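Local coordinates for UPF0234 protein XC_3703 (Xanthomonas campestris pv. campestris, PDB 5B7W), which binds the second messenger cyclic di-GMP, regulates virulence and biofilm formation and, when free of the ligand, promotes binding of a transcriptional regulator to its target genes, at residues 49-53 with 54-58; 59-62 with 63-67. All blocks are in the same frame, centred on the assembly; numbering follows the deposited sequence.

Contact 1. Residues 49-53 with 54-58; sequences QSAPS and DFQVK
S53 and Q56 turn toward each other where strand 46-51 gives way to helix 54-70. S53 is the N-cap: its OG accepts from Q56 N at 3.3 Å with an N-H...O angle of 153°. The Q56 side chain reaches back, its CG lying beside the backbone N (chi1 -78°) and the chain extended beyond, and its OE1 receives a weak, strongly bent bond from S53 N at 3.2 Å. These reciprocal bonds make a capping box. The same OE1 lies 3.3 Å from P52 CD, with the two side chains crossing at about a right angle. On the sheet-facing side V57 divides its branches between two strand residues: CG2 meets A51 CB at 3.6 Å, while CG1 lies 3.6 Å from Q49 NE2, an amide nitrogen that is hydrogen-bonded to T61 OG1, one helical turn after V57. A51 CB also touches Q56 CB at 3.6 Å. Strand and helix directions differ by 136°, so the chain makes a sharp turn through P52 and S53. The box thus gives the N-cap amide and a first-turn amide side-chain acceptors, the former only weakly, while the apolar A51-V57 contact holds the first turn on the strand.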
loop_
_atom_site.group_PDB
_atom_site.type_symbol
_atom_site.label_atom_id
_atom_site.label_comp_id
_atom_site.label_asym_id
_atom_site.label_seq_id
_atom_site.Cartn_x
_atom_site.Cartn_y
_atom_site.Cartn_z
ATOM N N GLN A 49 13.662 -0.454 8.140
ATOM C CA GLN A 49 13.630 -0.485 9.593
ATOM C C GLN A 49 14.915 -1.116 10.107
ATOM O O GLN A 49 15.392 -2.111 9.555
ATOM C CB GLN A 49 12.422 -1.274 10.105
ATOM C CG GLN A 49 11.119 -0.972 9.382
ATOM C CD GLN A 49 9.925 -1.645 10.035
ATOM O OE1 GLN A 49 9.044 -0.979 10.580
ATOM N NE2 GLN A 49 9.893 -2.970 9.989
ATOM N N SER A 50 15.478 -0.530 11.162
ATOM C CA SER A 50 16.717 -1.027 11.744
ATOM C C SER A 50 16.683 -0.827 13.248
ATOM O O SER A 50 16.335 0.256 13.729
ATOM C CB SER A 50 17.938 -0.320 11.140
ATOM O OG SER A 50 17.881 1.077 11.363
ATOM N N ALA A 51 17.042 -1.872 13.991
ATOM C CA ALA A 51 17.055 -1.838 15.432
ATOM C C ALA A 51 18.074 -2.852 15.929
ATOM O O ALA A 51 18.556 -3.683 15.136
ATOM C CB ALA A 51 15.667 -2.138 16.020
ATOM N N PRO A 52 18.450 -2.805 17.201
ATOM C CA PRO A 52 19.392 -3.812 17.718
ATOM C C PRO A 52 18.873 -5.240 17.657
ATOM O O PRO A 52 19.675 -6.162 17.459
ATOM C CB PRO A 52 19.624 -3.362 19.166
ATOM C CG PRO A 52 19.404 -1.895 19.135
ATOM C CD PRO A 52 18.305 -1.668 18.134
ATOM N N SER A 53 17.570 -5.463 17.818
ATOM C CA SER A 53 17.040 -6.814 17.935
ATOM C C SER A 53 15.832 -7.006 17.028
ATOM O O SER A 53 15.211 -6.048 16.561
ATOM C CB SER A 53 16.654 -7.140 19.385
ATOM O OG SER A 53 15.570 -6.337 19.819
ATOM N N ASP A 54 15.507 -8.282 16.796
ATOM C CA ASP A 54 14.341 -8.633 15.992
ATOM C C ASP A 54 13.055 -8.136 16.639
ATOM O O ASP A 54 12.130 -7.697 15.945
ATOM C CB ASP A 54 14.290 -10.149 15.791
ATOM C CG ASP A 54 13.378 -10.564 14.651
ATOM O OD1 ASP A 54 12.155 -10.323 14.741
ATOM O OD2 ASP A 54 13.882 -11.151 13.671
ATOM N N PHE A 55 12.976 -8.198 17.970
ATOM C CA PHE A 55 11.761 -7.773 18.660
ATOM C C PHE A 55 11.552 -6.268 18.548
ATOM O O PHE A 55 10.411 -5.802 18.442
ATOM C CB PHE A 55 11.812 -8.192 20.129
ATOM C CG PHE A 55 10.779 -7.515 20.982
ATOM C CD1 PHE A 55 9.446 -7.881 20.898
ATOM C CD2 PHE A 55 11.137 -6.504 21.859
ATOM C CE1 PHE A 55 8.489 -7.257 21.676
ATOM C CE2 PHE A 55 10.186 -5.877 22.639
ATOM C CZ PHE A 55 8.861 -6.254 22.550
ATOM N N GLN A 56 12.636 -5.493 18.583
ATOM C CA GLN A 56 12.505 -4.043 18.501
ATOM C C GLN A 56 12.042 -3.596 17.121
ATOM O O GLN A 56 11.324 -2.596 17.006
ATOM C CB GLN A 56 13.830 -3.378 18.870
ATOM C CG GLN A 56 14.092 -3.325 20.365
ATOM C CD GLN A 56 15.515 -2.929 20.694
ATOM O OE1 GLN A 56 16.470 -3.482 20.147
ATOM N NE2 GLN A 56 15.668 -1.960 21.590
ATOM N N VAL A 57 12.435 -4.314 16.067
ATOM C CA VAL A 57 11.898 -4.024 14.743
ATOM C C VAL A 57 10.416 -4.376 14.688
ATOM O O VAL A 57 9.618 -3.661 14.070
ATOM C CB VAL A 57 12.702 -4.763 13.658
ATOM C CG1 VAL A 57 12.028 -4.618 12.300
ATOM C CG2 VAL A 57 14.125 -4.234 13.597
ATOM N N LYS A 58 10.024 -5.474 15.341
ATOM C CA LYS A 58 8.610 -5.832 15.409
ATOM C C LYS A 58 7.801 -4.739 16.094
ATOM O O LYS A 58 6.678 -4.434 15.676
ATOM C CB LYS A 58 8.435 -7.164 16.141
ATOM C CG LYS A 58 7.035 -7.746 16.032
ATOM C CD LYS A 58 6.625 -8.470 17.306
ATOM C CE LYS A 58 7.292 -9.829 17.424
ATOM N NZ LYS A 58 6.766 -10.591 18.591
#

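Contact 2. Residues 59-62 with 63-67; sequences QMTD and ILRAR
M60 O receives L64 N at 2.7 Å, the shortest of the four backbone hydrogen bonds that join residues 59-62 to 63-66. Its N-H...O angle is 159°, with the donor tilted 19° from the carbonyl plane. The other three, I63 to Q59, R65 to T61 and A66 to D62, measure 2.9 to 3.1 Å between N and O, which establishes a regular i to i+4 alpha-helical pattern. The T61 and R65 side chains lie side by side, pointing the same way. T61 CG2, anti to its backbone nitrogen, comes over one face of the R65 guanidinium, 3.5 Å from NH1, while T61 OG1 has its partners outside, in Q49 and V57 O. D62 OD1 lies at the edge of that guanidinium, near its plane, but its 4.2 Å from R65 NH1 is beyond a salt bridge. A water closes the gap, donating to D62 OD1 at 2.8 Å and accepting from R65 NH1 at 3.2 Å. M60, I63 and L64 instead pack against neighbouring elements: I63 and M60 on helix 12-26, M60 and L64 on strands 38-42 and 46-51. This is one of the two helices that pack on one side of the four-stranded antiparallel sheet of the RRM-like domain II.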
loop_
_atom_site.group_PDB
_atom_site.type_symbol
_atom_site.label_atom_id
_atom_site.label_comp_id
_atom_site.label_asym_id
_atom_site.label_seq_id
_atom_site.Cartn_x
_atom_site.Cartn_y
_atom_site.Cartn_z
ATOM N N GLN A 59 8.353 -4.140 17.153
ATOM C CA GLN A 59 7.706 -2.986 17.769
ATOM C C GLN A 59 7.592 -1.833 16.781
ATOM O O GLN A 59 6.541 -1.190 16.676
ATOM C CB GLN A 59 8.482 -2.544 19.009
ATOM C CG GLN A 59 8.442 -3.512 20.169
ATOM C CD GLN A 59 9.214 -2.994 21.363
ATOM O OE1 GLN A 59 10.405 -2.695 21.265
ATOM N NE2 GLN A 59 8.536 -2.872 22.498
ATOM N N MET A 60 8.674 -1.553 16.050
ATOM C CA MET A 60 8.651 -0.462 15.082
ATOM C C MET A 60 7.628 -0.708 13.982
ATOM O O MET A 60 7.051 0.247 13.449
ATOM C CB MET A 60 10.038 -0.262 14.474
ATOM C CG MET A 60 11.091 0.228 15.455
ATOM S SD MET A 60 12.536 0.869 14.596
ATOM C CE MET A 60 13.214 -0.657 13.968
ATOM N N THR A 61 7.393 -1.973 13.625
ATOM C CA THR A 61 6.351 -2.287 12.653
ATOM C C THR A 61 4.986 -1.817 13.143
ATOM O O THR A 61 4.198 -1.257 12.370
ATOM C CB THR A 61 6.334 -3.789 12.369
ATOM O OG1 THR A 61 7.556 -4.168 11.723
ATOM C CG2 THR A 61 5.156 -4.158 11.477
ATOM N N ASP A 62 4.691 -2.031 14.428
ATOM C CA ASP A 62 3.434 -1.551 14.990
ATOM C C ASP A 62 3.364 -0.030 14.961
ATOM O O ASP A 62 2.297 0.546 14.711
ATOM C CB ASP A 62 3.266 -2.069 16.419
ATOM C CG ASP A 62 3.311 -3.583 16.500
ATOM O OD1 ASP A 62 2.962 -4.243 15.500
ATOM O OD2 ASP A 62 3.698 -4.112 17.563
ATOM N N ILE A 63 4.490 0.638 15.216
ATOM C CA ILE A 63 4.528 2.094 15.124
ATOM C C ILE A 63 4.333 2.539 13.681
ATOM O O ILE A 63 3.568 3.469 13.398
ATOM C CB ILE A 63 5.850 2.635 15.701
ATOM C CG1 ILE A 63 5.974 2.284 17.184
ATOM C CG2 ILE A 63 5.949 4.141 15.489
ATOM C CD1 ILE A 63 7.317 2.643 17.779
ATOM N N LEU A 64 5.024 1.879 12.748
ATOM C CA LEU A 64 4.937 2.268 11.345
ATOM C C LEU A 64 3.527 2.072 10.802
ATOM O O LEU A 64 3.030 2.900 10.030
ATOM C CB LEU A 64 5.949 1.476 10.518
ATOM C CG LEU A 64 6.020 1.822 9.029
ATOM C CD1 LEU A 64 6.408 3.282 8.835
ATOM C CD2 LEU A 64 6.993 0.905 8.306
ATOM N N ARG A 65 2.864 0.980 11.195
ATOM C CA ARG A 65 1.481 0.765 10.779
ATOM C C ARG A 65 0.576 1.876 11.296
ATOM O O ARG A 65 -0.215 2.451 10.539
ATOM C CB ARG A 65 0.984 -0.597 11.267
ATOM C CG ARG A 65 1.507 -1.791 10.485
ATOM C CD ARG A 65 0.633 -3.013 10.739
ATOM N NE ARG A 65 0.984 -4.144 9.885
ATOM C CZ ARG A 65 1.565 -5.258 10.321
ATOM N NH1 ARG A 65 1.860 -5.396 11.607
ATOM N NH2 ARG A 65 1.847 -6.237 9.472
ATOM N N ALA A 66 0.686 2.197 12.588
ATOM C CA ALA A 66 -0.179 3.214 13.177
ATOM C C ALA A 66 0.063 4.580 12.551
ATOM O O ALA A 66 -0.881 5.352 12.343
ATOM C CB ALA A 66 0.032 3.271 14.689
ATOM N N ARG A 67 1.322 4.899 12.243
ATOM C CA ARG A 67 1.619 6.185 11.623
ATOM C C ARG A 67 1.056 6.264 10.210
ATOM O O ARG A 67 0.461 7.278 9.828
ATOM C CB ARG A 67 3.128 6.435 11.617
ATOM C CG ARG A 67 3.726 6.697 12.992
ATOM C CD ARG A 67 2.934 7.754 13.746
ATOM N NE ARG A 67 2.100 7.164 14.790
ATOM C CZ ARG A 67 0.970 7.703 15.237
ATOM N NH1 ARG A 67 0.531 8.846 14.728
ATOM N NH2 ARG A 67 0.277 7.096 16.191
HETATM O O HOH W 1 0.667 -3.551 13.988
#

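How the contacts relate
Contacts 1 and 2 follow each other along helix 54-70, their centres about 11 Å apart: the first sets the helix start against the end of strand 46-51, the second lies on the turns that follow. They meet directly through Q49, whose NE2 is hydrogen-bonded to T61 OG1 at 3.1 Å and whose OE1 is 3.6 Å from L64 CD2. The methyl CE of M60 adds packing, 3.5 Å from A51 CB. Polar and apolar links together thus tie the strand to successive turns of the same helix. Both contacts belong to domain II and lie away from the residues inferred by similarity to bind cyclic di-GMP, K133, R135, D136 and D161.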